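Local structure of pyocin-S2 (Pseudomonas aeruginosa, 5ODW) at residues V94-K103 / S183-L193. The protein kills sensitive bacterial cells by breaking down their chromosomal DNA and stopping lipid synthesis, this chain being its N-terminal part without the nuclease domain. Numbering follows the deposited sequence.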
loop_
_atom_site.group_PDB
_atom_site.type_symbol
_atom_site.label_atom_id
_atom_site.label_comp_id
_atom_site.label_asym_id
_atom_site.label_seq_id
_atom_site.Cartn_x
_atom_site.Cartn_y
_atom_site.Cartn_z
ATOM N N VAL C 94 51.808 -53.190 -24.362
ATOM C CA VAL C 94 52.542 -54.355 -23.864
ATOM C C VAL C 94 54.007 -54.042 -23.481
ATOM O O VAL C 94 54.500 -54.567 -22.476
ATOM C CB VAL C 94 52.457 -55.556 -24.849
ATOM C CG1 VAL C 94 51.025 -56.047 -24.989
ATOM C CG2 VAL C 94 53.071 -55.228 -26.216
ATOM N N SER C 95 54.708 -53.223 -24.305
ATOM C CA SER C 95 56.107 -52.821 -24.129
ATOM C C SER C 95 56.363 -52.215 -22.737
ATOM O O SER C 95 55.432 -51.725 -22.105
ATOM C CB SER C 95 56.489 -51.836 -25.230
ATOM O OG SER C 95 57.833 -51.401 -25.126
ATOM N N ALA C 96 57.611 -52.282 -22.251
ATOM C CA ALA C 96 57.998 -51.717 -20.951
ATOM C C ALA C 96 57.987 -50.198 -21.059
ATOM O O ALA C 96 57.565 -49.505 -20.132
ATOM C CB ALA C 96 59.396 -52.191 -20.572
ATOM N N ASN C 97 58.456 -49.699 -22.220
ATOM C CA ASN C 97 58.535 -48.299 -22.634
ATOM C C ASN C 97 57.111 -47.737 -22.727
ATOM O O ASN C 97 56.852 -46.662 -22.194
ATOM C CB ASN C 97 59.255 -48.231 -23.995
ATOM C CG ASN C 97 59.697 -46.863 -24.423
ATOM O OD1 ASN C 97 60.851 -46.470 -24.213
ATOM N ND2 ASN C 97 58.812 -46.130 -25.085
ATOM N N ASP C 98 56.183 -48.515 -23.331
ATOM C CA ASP C 98 54.763 -48.187 -23.522
ATOM C C ASP C 98 53.911 -48.170 -22.245
ATOM O O ASP C 98 53.054 -47.303 -22.124
ATOM C CB ASP C 98 54.118 -49.117 -24.561
ATOM C CG ASP C 98 54.233 -48.632 -25.988
ATOM O OD1 ASP C 98 54.943 -47.615 -26.222
ATOM O OD2 ASP C 98 53.599 -49.249 -26.871
ATOM N N ILE C 99 54.116 -49.140 -21.327
ATOM C CA ILE C 99 53.431 -49.253 -20.031
ATOM C C ILE C 99 53.794 -48.050 -19.150
ATOM O O ILE C 99 52.898 -47.419 -18.582
ATOM C CB ILE C 99 53.740 -50.634 -19.383
ATOM C CG1 ILE C 99 52.815 -51.711 -19.978
ATOM C CG2 ILE C 99 53.652 -50.611 -17.858
ATOM C CD1 ILE C 99 53.236 -53.178 -19.728
ATOM N N ARG C 100 55.102 -47.721 -19.074
ATOM C CA ARG C 100 55.663 -46.578 -18.327
ATOM C C ARG C 100 55.147 -45.264 -18.903
ATOM O O ARG C 100 54.835 -44.358 -18.122
ATOM C CB ARG C 100 57.207 -46.611 -18.345
ATOM C CG ARG C 100 57.928 -45.286 -18.051
ATOM C CD ARG C 100 59.429 -45.363 -18.326
ATOM N NE ARG C 100 59.731 -45.620 -19.741
ATOM C CZ ARG C 100 59.960 -44.677 -20.650
ATOM N NH1 ARG C 100 59.944 -43.395 -20.307
ATOM N NH2 ARG C 100 60.214 -45.007 -21.904
ATOM N N ASP C 101 55.069 -45.160 -20.259
ATOM C CA ASP C 101 54.565 -43.977 -20.956
ATOM C C ASP C 101 53.068 -43.801 -20.682
ATOM O O ASP C 101 52.629 -42.686 -20.397
ATOM C CB ASP C 101 54.843 -44.062 -22.470
ATOM C CG ASP C 101 56.258 -43.730 -22.914
ATOM O OD1 ASP C 101 56.924 -42.920 -22.232
ATOM O OD2 ASP C 101 56.681 -44.241 -23.972
ATOM N N GLU C 102 52.305 -44.915 -20.738
ATOM C CA GLU C 102 50.858 -45.011 -20.488
ATOM C C GLU C 102 50.540 -44.644 -19.046
ATOM O O GLU C 102 49.571 -43.929 -18.821
ATOM C CB GLU C 102 50.380 -46.439 -20.767
ATOM C CG GLU C 102 48.898 -46.626 -21.031
ATOM C CD GLU C 102 48.565 -48.046 -21.470
ATOM O OE1 GLU C 102 49.314 -48.982 -21.099
ATOM O OE2 GLU C 102 47.560 -48.224 -22.193
ATOM N N LYS C 103 51.350 -45.126 -18.069
ATOM C CA LYS C 103 51.117 -44.805 -16.667
ATOM C C LYS C 103 51.151 -43.296 -16.448
ATOM O O LYS C 103 50.214 -42.768 -15.843
ATOM C CB LYS C 103 52.066 -45.551 -15.707
ATOM C CG LYS C 103 51.594 -45.477 -14.239
ATOM C CD LYS C 103 52.568 -46.114 -13.265
ATOM C CE LYS C 103 52.492 -45.507 -11.884
ATOM N NZ LYS C 103 53.298 -44.262 -11.774
ATOM N N SER C 183 46.101 -47.094 -12.638
ATOM C CA SER C 183 47.503 -46.807 -12.318
ATOM C C SER C 183 48.148 -47.954 -11.549
ATOM O O SER C 183 49.283 -48.305 -11.865
ATOM C CB SER C 183 47.629 -45.521 -11.511
ATOM O OG SER C 183 48.958 -45.032 -11.555
ATOM N N GLN C 184 47.434 -48.552 -10.565
ATOM C CA GLN C 184 47.934 -49.685 -9.784
ATOM C C GLN C 184 48.231 -50.885 -10.687
ATOM O O GLN C 184 49.342 -51.413 -10.670
ATOM C CB GLN C 184 46.956 -50.066 -8.665
ATOM C CG GLN C 184 47.340 -49.478 -7.301
ATOM C CD GLN C 184 48.560 -50.102 -6.623
ATOM O OE1 GLN C 184 49.167 -49.497 -5.729
ATOM N NE2 GLN C 184 48.930 -51.335 -6.980
ATOM N N GLU C 185 47.264 -51.260 -11.524
ATOM C CA GLU C 185 47.396 -52.345 -12.487
ATOM C C GLU C 185 48.607 -52.125 -13.421
ATOM O O GLU C 185 49.303 -53.092 -13.750
ATOM C CB GLU C 185 46.101 -52.472 -13.307
ATOM C CG GLU C 185 44.950 -53.130 -12.557
ATOM C CD GLU C 185 43.539 -52.737 -12.968
ATOM O OE1 GLU C 185 43.358 -52.188 -14.080
ATOM O OE2 GLU C 185 42.608 -52.992 -12.171
ATOM N N LEU C 186 48.872 -50.856 -13.818
ATOM C CA LEU C 186 49.985 -50.519 -14.710
ATOM C C LEU C 186 51.357 -50.880 -14.104
ATOM O O LEU C 186 52.163 -51.495 -14.819
ATOM C CB LEU C 186 49.939 -49.063 -15.216
ATOM C CG LEU C 186 48.792 -48.727 -16.200
ATOM C CD1 LEU C 186 48.483 -47.256 -16.198
ATOM C CD2 LEU C 186 49.076 -49.196 -17.610
ATOM N N GLU C 187 51.601 -50.511 -12.853
ATOM C CA GLU C 187 52.852 -50.836 -12.179
ATOM C C GLU C 187 52.998 -52.347 -12.027
ATOM O O GLU C 187 54.097 -52.885 -12.100
ATOM C CB GLU C 187 52.986 -50.108 -10.838
ATOM C CG GLU C 187 51.807 -50.270 -9.900
ATOM C CD GLU C 187 51.728 -49.146 -8.888
ATOM O OE1 GLU C 187 52.543 -48.207 -8.984
ATOM O OE2 GLU C 187 50.849 -49.196 -8.003
ATOM N N ASN C 188 51.883 -53.033 -11.799
ATOM C CA ASN C 188 51.922 -54.478 -11.641
ATOM C C ASN C 188 52.469 -55.117 -12.907
ATOM O O ASN C 188 53.309 -56.008 -12.838
ATOM C CB ASN C 188 50.512 -55.025 -11.412
ATOM C CG ASN C 188 49.955 -54.674 -10.051
ATOM O OD1 ASN C 188 50.592 -53.978 -9.263
ATOM N ND2 ASN C 188 48.755 -55.158 -9.769
ATOM N N LYS C 189 51.993 -54.665 -14.062
ATOM C CA LYS C 189 52.480 -55.190 -15.324
ATOM C C LYS C 189 53.953 -54.840 -15.481
ATOM O O LYS C 189 54.761 -55.672 -15.877
ATOM C CB LYS C 189 51.687 -54.606 -16.488
ATOM C CG LYS C 189 50.289 -55.175 -16.656
ATOM C CD LYS C 189 49.632 -54.596 -17.898
ATOM C CE LYS C 189 48.211 -55.101 -18.076
ATOM N NZ LYS C 189 47.571 -54.513 -19.286
ATOM N N ALA C 190 54.294 -53.604 -15.138
ATOM C CA ALA C 190 55.668 -53.120 -15.238
ATOM C C ALA C 190 56.646 -53.913 -14.394
ATOM O O ALA C 190 57.697 -54.313 -14.915
ATOM C CB ALA C 190 55.740 -51.649 -14.886
ATOM N N ARG C 191 56.291 -54.162 -13.096
ATOM C CA ARG C 191 57.086 -54.912 -12.107
ATOM C C ARG C 191 57.388 -56.326 -12.592
ATOM O O ARG C 191 58.556 -56.704 -12.646
ATOM C CB ARG C 191 56.359 -54.958 -10.757
ATOM C CG ARG C 191 56.566 -53.710 -9.901
ATOM C CD ARG C 191 57.452 -53.997 -8.705
ATOM N NE ARG C 191 56.694 -54.076 -7.455
ATOM C CZ ARG C 191 57.127 -54.685 -6.354
ATOM N NH1 ARG C 191 58.306 -55.304 -6.346
ATOM N NH2 ARG C 191 56.381 -54.693 -5.256
ATOM N N SER C 192 56.330 -57.071 -13.008
ATOM C CA SER C 192 56.374 -58.444 -13.534
ATOM C C SER C 192 57.071 -58.577 -14.903
ATOM O O SER C 192 57.674 -59.619 -15.195
ATOM C CB SER C 192 54.966 -59.027 -13.610
ATOM O OG SER C 192 54.154 -58.261 -14.480
ATOM N N LEU C 193 56.902 -57.532 -15.711
ATOM C CA LEU C 193 57.518 -57.373 -17.019
ATOM C C LEU C 193 59.031 -57.198 -16.893
ATOM O O LEU C 193 59.797 -57.763 -17.670
ATOM C CB LEU C 193 56.915 -56.149 -17.706
ATOM C CG LEU C 193 57.098 -55.916 -19.202
ATOM C CD1 LEU C 193 55.968 -56.588 -19.961
ATOM C CD2 LEU C 193 57.078 -54.423 -19.476
#
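The flat carboxylate of Glu-102 meets the opposing helix through OE1, 3.5 Å from Leu-186 CD2, the two side chains crossing at about a right angle; its other oxygen, OE2, makes a weak, long ion pair with Lys-84. Two residues earlier in the same helix, Arg-100 sets its CB away from segment 183-193; over one face of its guanidinium, toward the rim, lies Asp-101 CG, and in plane at the edge Asn-97 OD1 accepts a weak hydrogen bond from Arg-100 NH2.

The centre of the interface is mainly aliphatic. Ile-99 is a knob in a hole formed by Leu-186, Lys-189, Ala-190 and Leu-193. Its branched CB suits this, because with CG2 anti to the backbone N that methyl reaches Ala-190 CB at 3.8 Å, while CD1 extends to Lys-189 CB and, tip to tip, to Leu-193 CD2 at 4.0 Å. Small Ala-96 suits close approach, its CB against Leu-193 CD2, while Leu-193 CD1 lies 3.5 Å from Val-94 O.

Lys-103 lays its aliphatic chain across Leu-186 and brings CE to 3.6 Å from Ser-183 OG. Its NZ forms a salt bridge with Asp-107, whose OD1 is hydrogen-bonded to Ser-183 OG, so one carboxylate serves both helices.

Segments 96-103 and 183-193 run nearly antiparallel, at 158°, with axes 9.5 Å apart at closest approach. This is knobs-into-holes packing by Ile-99 within the mainly helical N-terminal part. No hydrogen bond joins the segments directly; cohesion comes from interlocking aliphatic groups.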